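Local structure of AgaA (Rhizobium radiobacter, 6HLX) at residues 14-19 against 93-98; 127-132 against 382-387; 284-289 against 446-451. The protein binds the opine agropinic acid as the periplasmic solute-binding protein of an ABC transporter and so serves its import into the bacterium. All coordinates share one frame; numbering follows the deposited sequence.

Contact 1. Residues 14-19 against 93-98; sequences TLDTVV and KGKASF. With EDO (1,2-ethanediol), chain B.
Val18 and Ser97 are joined by a backbone hydrogen bond: Ser97 N gives its hydrogen to Val18 O at 3.0 Å, with an N-H...O angle of 163°. The same carbonyl oxygen takes a second hydrogen from a water, which in turn accepts from the N of Phe98, the residue at the N-cap of helix 99-102. A longer CA-H...O approach from Ala96 adds to the load on this one acceptor, 3.5 Å from Ala96 CA to Val18 O. Ser97 OG sits against Val19 CA and is hydrogen-bonded to Gln20 N just beyond the turn.

Both segments are loops of the periplasmic binding protein fold: residues 14-19 link strand 3-8 to helix 23-32, and residues 93-98 link helix 79-90 to helix 99-102. The first turns sharply at Asp16 to Val19, a type I beta turn, preceded by an ST turn in which Thr14 OG1 accepts from Asp16 N. The turn presents Val18 O to the other loop.

Apolar contacts flank the bond. Val18 CB lies 3.8 Å from Ala96 CB, and both residues also touch Ile89 of helix 79-90. With CG1 anti to the backbone N (chi1 178°), Val19 points its other methyl, CG2, at Lys95 CG, 3.8 Å away.

Charge enters through Asp16. Its OD2 is 3.4 Å from Lys95 CE but 4.2 Å from Lys95 NZ, too long for a salt bridge; the carboxylate is paired with Arg88 instead. Lys95 N donates to O2 of a 1,2-ethanediol, probably from the crystallisation liquor.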
ATOM      1  N   THR A  14       5.392  -4.715  12.854  1.00 21.12           N
ATOM      2  CA  THR A  14       5.799  -6.099  12.600  1.00 20.97           C
ATOM      3  C   THR A  14       6.494  -6.242  11.252  1.00 22.49           C
ATOM      4  O   THR A  14       6.251  -5.456  10.334  1.00 22.23           O
ATOM      5  CB  THR A  14       4.604  -7.084  12.682  1.00 25.25           C
ATOM      6  OG1 THR A  14       5.127  -8.423  12.593  1.00 24.91           O
ATOM      7  CG2 THR A  14       3.547  -6.855  11.584  1.00 24.87           C
ATOM      8  N   LEU A  15       7.356  -7.263  11.137  1.00 20.98           N
ATOM      9  CA  LEU A  15       7.961  -7.600   9.859  1.00 19.54           C
ATOM     10  C   LEU A  15       7.307  -8.896   9.324  1.00 21.90           C
ATOM     11  O   LEU A  15       7.712  -9.393   8.277  1.00 21.71           O
ATOM     12  CB  LEU A  15       9.478  -7.739   9.965  1.00 19.08           C
ATOM     13  CG  LEU A  15      10.245  -6.431  10.241  1.00 22.25           C
ATOM     14  CD1 LEU A  15      11.751  -6.709  10.324  1.00 20.20           C
ATOM     15  CD2 LEU A  15       9.976  -5.391   9.132  1.00 25.27           C
ATOM     16  N   ASP A  16       6.284  -9.433  10.054  1.00 21.08           N
ATOM     17  CA  ASP A  16       5.539 -10.642   9.645  1.00 20.88           C
ATOM     18  C   ASP A  16       5.156 -10.422   8.163  1.00 22.74           C
ATOM     19  O   ASP A  16       4.526  -9.419   7.821  1.00 21.03           O
ATOM     20  CB  ASP A  16       4.311 -10.866  10.553  1.00 22.69           C
ATOM     21  CG  ASP A  16       3.498 -12.096  10.208  1.00 29.50           C
ATOM     22  OD1 ASP A  16       3.495 -12.494   9.027  1.00 29.86           O
ATOM     23  OD2 ASP A  16       2.824 -12.629  11.106  1.00 31.49           O
ATOM     24  N   THR A  17       5.672 -11.279   7.270  1.00 20.45           N
ATOM     25  CA  THR A  17       5.564 -10.967   5.841  1.00 19.65           C
ATOM     26  C   THR A  17       4.159 -10.770   5.331  1.00 21.04           C
ATOM     27  O   THR A  17       3.962  -9.872   4.504  1.00 21.77           O
ATOM     28  CB  THR A  17       6.315 -11.963   4.953  1.00 20.84           C
ATOM     29  OG1 THR A  17       5.663 -13.239   4.994  1.00 21.61           O
ATOM     30  CG2 THR A  17       7.819 -12.094   5.365  1.00 19.22           C
ATOM     31  N   VAL A  18       3.190 -11.572   5.819  1.00 18.29           N
ATOM     32  CA  VAL A  18       1.822 -11.574   5.276  1.00 18.33           C
ATOM     33  C   VAL A  18       0.988 -10.348   5.723  1.00 22.16           C
ATOM     34  O   VAL A  18      -0.058 -10.066   5.120  1.00 21.80           O
ATOM     35  CB  VAL A  18       1.076 -12.901   5.550  1.00 21.50           C
ATOM     36  CG1 VAL A  18       1.849 -14.103   5.008  1.00 22.06           C
ATOM     37  CG2 VAL A  18       0.749 -13.070   7.034  1.00 21.87           C
ATOM     38  N   VAL A  19       1.430  -9.675   6.808  1.00 19.20           N
ATOM     39  CA  VAL A  19       0.749  -8.498   7.356  1.00 18.64           C
ATOM     40  C   VAL A  19       1.210  -7.265   6.626  1.00 21.21           C
ATOM     41  O   VAL A  19       2.411  -7.119   6.368  1.00 20.13           O
ATOM     42  CB  VAL A  19       1.029  -8.377   8.886  1.00 22.51           C
ATOM     43  CG1 VAL A  19       0.385  -7.134   9.486  1.00 22.49           C
ATOM     44  CG2 VAL A  19       0.573  -9.628   9.616  1.00 22.96           C
ATOM     45  N   LYS A  93      -8.061 -18.536   8.902  1.00 28.95           N
ATOM     46  CA  LYS A  93      -7.896 -18.234  10.321  1.00 29.80           C
ATOM     47  C   LYS A  93      -6.624 -17.412  10.541  1.00 33.28           C
ATOM     48  O   LYS A  93      -6.340 -17.013  11.676  1.00 33.57           O
ATOM     49  CB  LYS A  93      -7.909 -19.513  11.168  1.00 33.11           C
ATOM     50  CG  LYS A  93      -9.191 -20.318  10.991  1.00 43.55           C
ATOM     51  CD  LYS A  93      -9.336 -21.415  12.027  1.00 56.75           C
ATOM     52  CE  LYS A  93     -10.696 -22.066  11.934  1.00 71.69           C
ATOM     53  NZ  LYS A  93     -10.825 -23.221  12.861  1.00 84.92           N
ATOM     54  N   GLY A  94      -5.923 -17.091   9.444  1.00 28.35           N
ATOM     55  CA  GLY A  94      -4.686 -16.321   9.483  1.00 27.87           C
ATOM     56  C   GLY A  94      -4.866 -14.818   9.377  1.00 29.88           C
ATOM     57  O   GLY A  94      -5.960 -14.330   9.076  1.00 30.43           O
ATOM     58  N   LYS A  95      -3.770 -14.086   9.554  1.00 25.37           N
ATOM     59  CA  LYS A  95      -3.820 -12.625   9.543  1.00 25.61           C
ATOM     60  C   LYS A  95      -3.299 -11.985   8.232  1.00 26.29           C
ATOM     61  O   LYS A  95      -3.008 -10.789   8.231  1.00 25.77           O
ATOM     62  CB  LYS A  95      -3.097 -12.056  10.786  1.00 29.91           C
ATOM     63  CG  LYS A  95      -1.640 -12.457  10.958  1.00 51.01           C
ATOM     64  CD  LYS A  95      -1.169 -12.107  12.371  1.00 63.89           C
ATOM     65  CE  LYS A  95      -0.053 -12.995  12.849  1.00 79.56           C
ATOM     66  NZ  LYS A  95       0.174 -12.851  14.314  1.00 92.78           N
ATOM     67  N   ALA A  96      -3.213 -12.748   7.119  1.00 20.35           N
ATOM     68  CA  ALA A  96      -2.718 -12.168   5.865  1.00 19.73           C
ATOM     69  C   ALA A  96      -3.630 -11.051   5.400  1.00 22.25           C
ATOM     70  O   ALA A  96      -4.847 -11.255   5.247  1.00 21.42           O
ATOM     71  CB  ALA A  96      -2.615 -13.235   4.788  1.00 20.27           C
ATOM     72  N   SER A  97      -3.042  -9.868   5.152  1.00 19.99           N
ATOM     73  CA  SER A  97      -3.823  -8.701   4.724  1.00 19.12           C
ATOM     74  C   SER A  97      -4.459  -8.845   3.337  1.00 21.75           C
ATOM     75  O   SER A  97      -5.474  -8.176   3.080  1.00 21.55           O
ATOM     76  CB  SER A  97      -2.958  -7.442   4.760  1.00 19.74           C
ATOM     77  OG  SER A  97      -2.417  -7.260   6.063  1.00 20.43           O
ATOM     78  N   PHE A  98      -3.827  -9.644   2.427  1.00 17.75           N
ATOM     79  CA  PHE A  98      -4.307  -9.779   1.054  1.00 18.57           C
ATOM     80  C   PHE A  98      -4.868 -11.147   0.764  1.00 20.15           C
ATOM     81  O   PHE A  98      -4.908 -11.571  -0.398  1.00 21.06           O
ATOM     82  CB  PHE A  98      -3.218  -9.371   0.051  1.00 19.66           C
ATOM     83  CG  PHE A  98      -2.879  -7.901   0.174  1.00 19.47           C
ATOM     84  CD1 PHE A  98      -3.685  -6.932  -0.428  1.00 21.44           C
ATOM     85  CD2 PHE A  98      -1.781  -7.484   0.927  1.00 19.84           C
ATOM     86  CE1 PHE A  98      -3.391  -5.569  -0.294  1.00 21.27           C
ATOM     87  CE2 PHE A  98      -1.490  -6.120   1.073  1.00 21.21           C
ATOM     88  CZ  PHE A  98      -2.311  -5.171   0.476  1.00 19.56           C
TER
HETATM   89  C1  EDO B 635      -1.079 -17.618  11.752  1.00 63.74           C
HETATM   90  O1  EDO B 635      -2.094 -18.384  12.378  1.00 65.31           O
HETATM   91  C2  EDO B 635      -1.613 -16.204  11.491  1.00 61.37           C
HETATM   92  O2  EDO B 635      -1.216 -15.796  10.192  1.00 59.39           O
HETATM   93  O   HOH W   1      -1.253 -10.895   2.645  1.00 20.75           O

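Contact 2. Residues 127-132 against 382-387; sequences MIDYLA and EITDAD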
ATOM      1  N   MET A 127      -3.396 -12.021 -11.082  1.00 20.72           N
ATOM      2  CA  MET A 127      -2.719 -12.909 -10.136  1.00 19.95           C
ATOM      3  C   MET A 127      -1.213 -12.671 -10.103  1.00 22.39           C
ATOM      4  O   MET A 127      -0.632 -12.651  -9.012  1.00 21.37           O
ATOM      5  CB  MET A 127      -3.046 -14.383 -10.433  1.00 22.16           C
ATOM      6  CG  MET A 127      -2.478 -15.378  -9.403  1.00 25.04           C
ATOM      7  SD  MET A 127      -2.919 -14.978  -7.683  1.00 29.66           S
ATOM      8  CE  MET A 127      -4.687 -15.158  -7.721  1.00 27.04           C
ATOM      9  N   ILE A 128      -0.562 -12.517 -11.282  1.00 19.96           N
ATOM     10  CA  ILE A 128       0.896 -12.275 -11.276  1.00 19.30           C
ATOM     11  C   ILE A 128       1.221 -10.978 -10.500  1.00 22.43           C
ATOM     12  O   ILE A 128       2.152 -10.945  -9.677  1.00 21.45           O
ATOM     13  CB  ILE A 128       1.477 -12.257 -12.723  1.00 22.97           C
ATOM     14  CG1 ILE A 128       1.389 -13.657 -13.379  1.00 24.82           C
ATOM     15  CG2 ILE A 128       2.918 -11.747 -12.756  1.00 23.11           C
ATOM     16  CD1 ILE A 128       2.303 -14.749 -12.757  1.00 26.91           C
ATOM     17  N   ASP A 129       0.380  -9.943 -10.696  1.00 20.18           N
ATOM     18  CA  ASP A 129       0.581  -8.669  -9.969  1.00 18.90           C
ATOM     19  C   ASP A 129       0.416  -8.856  -8.453  1.00 21.04           C
ATOM     20  O   ASP A 129       1.233  -8.331  -7.679  1.00 20.03           O
ATOM     21  CB  ASP A 129      -0.379  -7.594 -10.482  1.00 19.35           C
ATOM     22  CG  ASP A 129      -0.084  -7.198 -11.919  1.00 25.98           C
ATOM     23  OD1 ASP A 129       0.739  -6.300 -12.123  1.00 26.49           O
ATOM     24  OD2 ASP A 129      -0.682  -7.790 -12.832  1.00 25.99           O
ATOM     25  N   TYR A 130      -0.594  -9.631  -8.017  1.00 19.59           N
ATOM     26  CA  TYR A 130      -0.778  -9.873  -6.575  1.00 19.15           C
ATOM     27  C   TYR A 130       0.363 -10.708  -5.981  1.00 21.20           C
ATOM     28  O   TYR A 130       0.702 -10.528  -4.808  1.00 20.73           O
ATOM     29  CB  TYR A 130      -2.164 -10.442  -6.243  1.00 21.26           C
ATOM     30  CG  TYR A 130      -3.245  -9.372  -6.296  1.00 22.15           C
ATOM     31  CD1 TYR A 130      -3.240  -8.301  -5.402  1.00 23.64           C
ATOM     32  CD2 TYR A 130      -4.298  -9.458  -7.207  1.00 24.43           C
ATOM     33  CE1 TYR A 130      -4.241  -7.327  -5.428  1.00 25.92           C
ATOM     34  CE2 TYR A 130      -5.312  -8.494  -7.231  1.00 24.68           C
ATOM     35  CZ  TYR A 130      -5.269  -7.425  -6.349  1.00 30.33           C
ATOM     36  OH  TYR A 130      -6.246  -6.454  -6.358  1.00 33.18           O
ATOM     37  N   LEU A 131       1.035 -11.528  -6.819  1.00 19.61           N
ATOM     38  CA  LEU A 131       2.196 -12.285  -6.349  1.00 19.99           C
ATOM     39  C   LEU A 131       3.432 -11.389  -6.180  1.00 22.60           C
ATOM     40  O   LEU A 131       4.429 -11.796  -5.558  1.00 21.40           O
ATOM     41  CB  LEU A 131       2.476 -13.496  -7.267  1.00 19.91           C
ATOM     42  CG  LEU A 131       1.405 -14.586  -7.173  1.00 22.27           C
ATOM     43  CD1 LEU A 131       1.540 -15.567  -8.320  1.00 22.33           C
ATOM     44  CD2 LEU A 131       1.470 -15.338  -5.773  1.00 18.97           C
ATOM     45  N   ALA A 132       3.346 -10.143  -6.706  1.00 20.17           N
ATOM     46  CA  ALA A 132       4.421  -9.157  -6.554  1.00 20.17           C
ATOM     47  C   ALA A 132       4.205  -8.328  -5.279  1.00 21.18           C
ATOM     48  O   ALA A 132       5.029  -7.478  -4.980  1.00 20.00           O
ATOM     49  CB  ALA A 132       4.482  -8.238  -7.774  1.00 20.83           C
ATOM     50  N   GLU A 382      -2.861  -1.266  -4.990  1.00 19.83           N
ATOM     51  CA  GLU A 382      -1.743  -2.130  -4.528  1.00 18.83           C
ATOM     52  C   GLU A 382      -1.018  -2.859  -5.653  1.00 22.53           C
ATOM     53  O   GLU A 382       0.055  -3.417  -5.440  1.00 22.75           O
ATOM     54  CB  GLU A 382      -2.237  -3.108  -3.463  1.00 20.15           C
ATOM     55  CG  GLU A 382      -2.778  -2.413  -2.210  1.00 21.83           C
ATOM     56  CD  GLU A 382      -1.744  -1.763  -1.291  1.00 26.70           C
ATOM     57  OE1 GLU A 382      -0.516  -1.835  -1.558  1.00 22.46           O
ATOM     58  OE2 GLU A 382      -2.194  -1.151  -0.298  1.00 21.70           O
ATOM     59  N   ILE A 383      -1.607  -2.858  -6.848  1.00 18.30           N
ATOM     60  CA  ILE A 383      -1.042  -3.435  -8.064  1.00 17.49           C
ATOM     61  C   ILE A 383      -1.285  -2.437  -9.203  1.00 22.09           C
ATOM     62  O   ILE A 383      -2.146  -1.562  -9.075  1.00 21.14           O
ATOM     63  CB  ILE A 383      -1.653  -4.826  -8.411  1.00 19.20           C
ATOM     64  CG1 ILE A 383      -3.181  -4.750  -8.621  1.00 18.92           C
ATOM     65  CG2 ILE A 383      -1.242  -5.883  -7.341  1.00 19.35           C
ATOM     66  CD1 ILE A 383      -3.756  -5.974  -9.348  1.00 22.56           C
ATOM     67  N   THR A 384      -0.545  -2.575 -10.304  1.00 18.35           N
ATOM     68  CA  THR A 384      -0.708  -1.652 -11.420  1.00 19.18           C
ATOM     69  C   THR A 384      -1.617  -2.223 -12.531  1.00 24.73           C
ATOM     70  O   THR A 384      -1.504  -1.809 -13.674  1.00 26.86           O
ATOM     71  CB  THR A 384       0.640  -1.195 -11.961  1.00 25.64           C
ATOM     72  OG1 THR A 384       1.331  -2.355 -12.408  1.00 25.84           O
ATOM     73  CG2 THR A 384       1.464  -0.463 -10.916  1.00 28.72           C
ATOM     74  N   ASP A 385      -2.476  -3.180 -12.201  1.00 21.01           N
ATOM     75  CA  ASP A 385      -3.490  -3.677 -13.126  1.00 19.32           C
ATOM     76  C   ASP A 385      -4.792  -3.036 -12.629  1.00 22.30           C
ATOM     77  O   ASP A 385      -4.931  -2.770 -11.417  1.00 20.17           O
ATOM     78  CB  ASP A 385      -3.612  -5.218 -13.074  1.00 19.74           C
ATOM     79  CG  ASP A 385      -4.728  -5.722 -13.984  1.00 23.31           C
ATOM     80  OD1 ASP A 385      -4.521  -5.761 -15.213  1.00 21.69           O
ATOM     81  OD2 ASP A 385      -5.832  -5.989 -13.472  1.00 22.88           O
ATOM     82  N   ALA A 386      -5.793  -2.890 -13.529  1.00 18.75           N
ATOM     83  CA  ALA A 386      -7.102  -2.312 -13.174  1.00 18.58           C
ATOM     84  C   ALA A 386      -7.756  -3.051 -11.998  1.00 21.37           C
ATOM     85  O   ALA A 386      -8.594  -2.463 -11.290  1.00 22.46           O
ATOM     86  CB  ALA A 386      -8.030  -2.368 -14.364  1.00 19.99           C
ATOM     87  N   ASP A 387      -7.409  -4.346 -11.798  1.00 19.03           N
ATOM     88  CA  ASP A 387      -7.989  -5.127 -10.698  1.00 19.14           C
ATOM     89  C   ASP A 387      -7.548  -4.648  -9.305  1.00 22.09           C
ATOM     90  O   ASP A 387      -8.007  -5.201  -8.298  1.00 22.20           O
ATOM     91  CB  ASP A 387      -7.775  -6.641 -10.863  1.00 21.17           C
ATOM     92  CG  ASP A 387      -8.633  -7.458  -9.906  1.00 24.75           C
ATOM     93  OD1 ASP A 387      -9.866  -7.231  -9.872  1.00 23.63           O
ATOM     94  OD2 ASP A 387      -8.061  -8.263  -9.141  1.00 28.12           O
TER
HETATM   95  O   HOH W   2       1.990  -5.633  -5.683  1.00 22.42           O
HETATM   96  O   HOH W   3       1.124  -4.529 -14.019  1.00 39.52           O
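Tyr130 reaches from helix 127-131 to the loop 382-387, its ring lying across the side chain of Ile383. CB leaves the helix with CG beside the backbone N (chi1 -76°), which carries the ring toward the loop. Tyr130 CD1 meets Ile383 CG2 at 3.7 Å, and Tyr130 CE1 lies against the same methyl; Tyr130 CE2 and CZ meet Ile383 CD1, which stands over one face, offset toward the rim, 3.9 Å from the ring centroid: a CH-pi contact. At the ring edge, in its plane, Asp387 OD2 is 3.4 Å from Tyr130 CE2, the carboxylate turned perpendicular to the ring. The tip, Tyr130 OH, donates to Asp387 O at 2.9 Å, from above the carbonyl plane.

Asp129 CB packs on Ile383 CG2 at 3.7 Å, and a water bridges Asp129 OD1 to Thr384 OG1. Helix 127-131 rests on the five-stranded sheet through Ile128 on Phe62 and Phe64, whereas the loop follows strand 374-379 of the six-stranded sheet; the contact thus bridges two sheet-built parts of the binding-protein fold.

Face contact and hydroxyl bond together fix the ring's place. Asp387 OD1 is held by Arg421 and Ser390 OG. Any repulsion between Asp129 and Asp385 is probably offset by Arg429 on Asp385 and by Tyr39 OH and the water on Asp129.

Contact 3. Residues 284-289 against 446-451; sequences GIAIPK and LVYFMW. With EDO (1,2-ethanediol), chain C.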
ATOM      1  N   GLY A 284     -14.405  12.395  -8.363  1.00 27.22           N
ATOM      2  CA  GLY A 284     -15.016  11.126  -8.749  1.00 26.03           C
ATOM      3  C   GLY A 284     -14.247   9.988  -8.104  1.00 26.34           C
ATOM      4  O   GLY A 284     -13.859  10.073  -6.934  1.00 24.21           O
ATOM      5  N   ILE A 285     -14.018   8.910  -8.868  1.00 22.48           N
ATOM      6  CA  ILE A 285     -13.239   7.768  -8.386  1.00 20.97           C
ATOM      7  C   ILE A 285     -11.769   8.080  -8.674  1.00 24.04           C
ATOM      8  O   ILE A 285     -11.441   8.667  -9.712  1.00 23.17           O
ATOM      9  CB  ILE A 285     -13.683   6.425  -9.051  1.00 24.27           C
ATOM     10  CG1 ILE A 285     -15.230   6.215  -9.006  1.00 24.28           C
ATOM     11  CG2 ILE A 285     -12.951   5.226  -8.411  1.00 24.94           C
ATOM     12  CD1 ILE A 285     -15.855   6.166  -7.574  1.00 26.90           C
ATOM     13  N   ALA A 286     -10.887   7.725  -7.747  1.00 22.61           N
ATOM     14  CA  ALA A 286      -9.458   7.991  -7.922  1.00 22.13           C
ATOM     15  C   ALA A 286      -8.780   6.984  -8.865  1.00 25.52           C
ATOM     16  O   ALA A 286      -7.974   6.158  -8.427  1.00 22.71           O
ATOM     17  CB  ALA A 286      -8.740   8.046  -6.583  1.00 23.06           C
ATOM     18  N   ILE A 287      -9.097   7.079 -10.162  1.00 23.80           N
ATOM     19  CA  ILE A 287      -8.469   6.212 -11.158  1.00 22.96           C
ATOM     20  C   ILE A 287      -7.428   7.058 -11.899  1.00 25.64           C
ATOM     21  O   ILE A 287      -7.781   8.064 -12.508  1.00 25.06           O
ATOM     22  CB  ILE A 287      -9.510   5.534 -12.089  1.00 25.36           C
ATOM     23  CG1 ILE A 287     -10.425   4.593 -11.260  1.00 25.57           C
ATOM     24  CG2 ILE A 287      -8.775   4.734 -13.204  1.00 25.35           C
ATOM     25  CD1 ILE A 287     -11.551   4.033 -11.977  1.00 29.19           C
ATOM     26  N   PRO A 288      -6.127   6.700 -11.861  1.00 22.84           N
ATOM     27  CA  PRO A 288      -5.151   7.531 -12.583  1.00 22.00           C
ATOM     28  C   PRO A 288      -5.334   7.430 -14.088  1.00 25.61           C
ATOM     29  O   PRO A 288      -5.834   6.424 -14.600  1.00 23.26           O
ATOM     30  CB  PRO A 288      -3.786   6.933 -12.197  1.00 23.15           C
ATOM     31  CG  PRO A 288      -4.064   6.033 -11.007  1.00 25.99           C
ATOM     32  CD  PRO A 288      -5.483   5.556 -11.184  1.00 22.42           C
ATOM     33  N   LYS A 289      -4.865   8.467 -14.799  1.00 26.18           N
ATOM     34  CA  LYS A 289      -4.800   8.478 -16.257  1.00 27.54           C
ATOM     35  C   LYS A 289      -4.017   7.231 -16.679  1.00 28.77           C
ATOM     36  O   LYS A 289      -3.020   6.896 -16.035  1.00 28.45           O
ATOM     37  CB  LYS A 289      -4.064   9.735 -16.754  1.00 32.00           C
ATOM     38  CG  LYS A 289      -4.423  10.085 -18.197  1.00 51.80           C
ATOM     39  CD  LYS A 289      -3.659  11.306 -18.700  1.00 65.58           C
ATOM     40  CE  LYS A 289      -4.022  11.679 -20.125  1.00 81.29           C
ATOM     41  NZ  LYS A 289      -3.495  10.707 -21.123  1.00 92.71           N
ATOM     42  N   LEU A 446     -16.469   4.179  -1.184  1.00 22.26           N
ATOM     43  CA  LEU A 446     -15.221   4.908  -0.931  1.00 21.12           C
ATOM     44  C   LEU A 446     -15.444   6.334  -1.424  1.00 22.78           C
ATOM     45  O   LEU A 446     -16.085   6.537  -2.453  1.00 21.93           O
ATOM     46  CB  LEU A 446     -14.028   4.310  -1.700  1.00 21.08           C
ATOM     47  CG  LEU A 446     -13.363   2.989  -1.219  1.00 24.22           C
ATOM     48  CD1 LEU A 446     -12.819   3.089   0.221  1.00 23.89           C
ATOM     49  CD2 LEU A 446     -14.258   1.785  -1.410  1.00 24.09           C
ATOM     50  N   VAL A 447     -14.881   7.307  -0.707  1.00 20.44           N
ATOM     51  CA  VAL A 447     -14.964   8.715  -1.108  1.00 20.11           C
ATOM     52  C   VAL A 447     -13.525   9.202  -1.259  1.00 23.37           C
ATOM     53  O   VAL A 447     -12.659   8.859  -0.432  1.00 22.44           O
ATOM     54  CB  VAL A 447     -15.804   9.544  -0.107  1.00 23.19           C
ATOM     55  CG1 VAL A 447     -15.496  11.030  -0.230  1.00 23.95           C
ATOM     56  CG2 VAL A 447     -17.302   9.279  -0.311  1.00 22.68           C
ATOM     57  N   TYR A 448     -13.251   9.986  -2.335  1.00 19.97           N
ATOM     58  CA  TYR A 448     -11.884  10.441  -2.610  1.00 20.32           C
ATOM     59  C   TYR A 448     -11.850  11.958  -2.688  1.00 25.18           C
ATOM     60  O   TYR A 448     -12.761  12.565  -3.263  1.00 25.17           O
ATOM     61  CB  TYR A 448     -11.393   9.856  -3.948  1.00 21.69           C
ATOM     62  CG  TYR A 448     -11.544   8.358  -4.054  1.00 20.49           C
ATOM     63  CD1 TYR A 448     -12.702   7.789  -4.582  1.00 21.56           C
ATOM     64  CD2 TYR A 448     -10.500   7.504  -3.692  1.00 20.55           C
ATOM     65  CE1 TYR A 448     -12.847   6.405  -4.683  1.00 22.67           C
ATOM     66  CE2 TYR A 448     -10.627   6.119  -3.810  1.00 20.91           C
ATOM     67  CZ  TYR A 448     -11.796   5.579  -4.330  1.00 25.26           C
ATOM     68  OH  TYR A 448     -11.934   4.222  -4.467  1.00 23.36           O
ATOM     69  N   PHE A 449     -10.768  12.561  -2.159  1.00 21.17           N
ATOM     70  CA  PHE A 449     -10.679  14.016  -2.129  1.00 22.09           C
ATOM     71  C   PHE A 449      -9.566  14.618  -2.932  1.00 23.88           C
ATOM     72  O   PHE A 449      -9.773  15.693  -3.496  1.00 24.35           O
ATOM     73  CB  PHE A 449     -10.558  14.508  -0.674  1.00 23.57           C
ATOM     74  CG  PHE A 449     -11.793  14.218   0.155  1.00 25.36           C
ATOM     75  CD1 PHE A 449     -13.063  14.519  -0.327  1.00 28.44           C
ATOM     76  CD2 PHE A 449     -11.680  13.622   1.410  1.00 28.16           C
ATOM     77  CE1 PHE A 449     -14.209  14.247   0.446  1.00 30.25           C
ATOM     78  CE2 PHE A 449     -12.821  13.355   2.179  1.00 30.74           C
ATOM     79  CZ  PHE A 449     -14.071  13.661   1.687  1.00 29.21           C
ATOM     80  N   MET A 450      -8.377  13.978  -2.964  1.00 20.76           N
ATOM     81  CA  MET A 450      -7.249  14.587  -3.662  0.50 20.77           C
ATOM     82  C   MET A 450      -6.144  13.604  -3.989  1.00 23.47           C
ATOM     83  O   MET A 450      -6.029  12.569  -3.318  1.00 21.22           O
ATOM     84  CB  MET A 450      -6.645  15.711  -2.785  0.50 22.95           C
ATOM     85  CG  MET A 450      -6.093  15.203  -1.459  0.50 25.74           C
ATOM     86  SD  MET A 450      -5.183  16.424  -0.524  0.50 29.57           S
ATOM     87  CE  MET A 450      -3.619  16.455  -1.454  0.50 25.70           C
ATOM     88  N   TRP A 451      -5.316  13.954  -4.983  1.00 20.95           N
ATOM     89  CA  TRP A 451      -4.102  13.206  -5.332  1.00 20.38           C
ATOM     90  C   TRP A 451      -3.018  13.957  -4.555  1.00 25.30           C
ATOM     91  O   TRP A 451      -2.997  15.209  -4.565  1.00 25.89           O
ATOM     92  CB  TRP A 451      -3.754  13.344  -6.818  1.00 20.01           C
ATOM     93  CG  TRP A 451      -4.703  12.649  -7.729  1.00 21.62           C
ATOM     94  CD1 TRP A 451      -5.596  13.232  -8.578  1.00 25.19           C
ATOM     95  CD2 TRP A 451      -4.863  11.228  -7.882  1.00 21.31           C
ATOM     96  NE1 TRP A 451      -6.285  12.262  -9.277  1.00 24.81           N
ATOM     97  CE2 TRP A 451      -5.841  11.025  -8.883  1.00 24.69           C
ATOM     98  CE3 TRP A 451      -4.223  10.107  -7.320  1.00 22.64           C
ATOM     99  CZ2 TRP A 451      -6.246   9.749  -9.285  1.00 24.47           C
ATOM    100  CZ3 TRP A 451      -4.598   8.835  -7.747  1.00 23.23           C
ATOM    101  CH2 TRP A 451      -5.606   8.668  -8.712  1.00 23.80           C
TER
HETATM  102  C1  EDO C 631      -3.023  10.582 -11.095  1.00 54.37           C
HETATM  103  O1  EDO C 631      -1.765  10.476 -10.462  1.00 57.14           O
HETATM  104  C2  EDO C 631      -2.815  10.546 -12.623  1.00 51.98           C
HETATM  105  O2  EDO C 631      -4.063  10.724 -13.250  1.00 48.38           O
HETATM  106  O   HOH W   4     -15.427  10.405  -4.167  1.00 30.39           O
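Strand 446-451 belongs to the mixed six-stranded sheet of the binding-protein fold, and the loop 284-289, which follows edge strand 280-281, lies over the side of it that carries Tyr448. Ala286 is the centre of an inverse gamma turn in that loop and sits between two aromatic rings of the strand. Its backbone N stands 3.6 Å above the plane of the Tyr448 ring, over the centre, and its methyl CB reaches the ring at CD2, 3.4 Å away. With CG anti to the carbonyl carbon (chi1 -52°), Tyr448 lays its ring face under the Ile285-Ala286 peptide. Ile285 adds CG2 against Tyr448 CE1 at 3.9 Å.

Trp451 closes the other end through the benzene half of its indole. CH2 lies 3.8 Å from Ala286 CB and equally 3.8 Å from Pro288 CG, the proline crossing the indole at about a right angle. Ala286 O is 3.5 Å from Trp451 CH2; this carbonyl oxygen is buried by the contact and has no polar partner in the model. One face of the indole carries a 1,2-ethanediol, probably from the crystallisation liquor, whose O2 accepts from Lys289 N at 2.9 Å.

Polar linkage between the segments goes through one water, which donates to Gly284 O and accepts from Tyr448 N.

Around the contact, Phe240 of strand 240-245 meets Tyr448 edge-to-face, and Tyr448 OH is hydrogen-bonded to Tyr393 OH. At a classic beta bulge Phe449 and Met450 both face Met241, and the pairing with strand 240-245 carries on through it. Ile285 and Ile287 turn to helix 426-443, while Phe449 packs on helix 267-274.

Overall arrangement
Contacts 1 and 2 adjoin: their centres are 18 Å apart, and Phe98 CE1 of contact 1 packs on Glu382 CG of contact 2 at 3.7 Å. Arg26 ties the two together as well, touching Phe98 and forming a salt bridge with Glu382. Contact 3 stands apart, its centre 19 Å from that of contact 2, with nearest atoms about 7 Å apart, and 27 Å from that of contact 1, on the opposite side of the chain's centre. Along the sequence contacts 2 and 3 interleave, whereas contact 1 closes before either begins. The bound agropinic acid lies about 8 Å from the Ser97 side chain and about 10 Å from that of Tyr448.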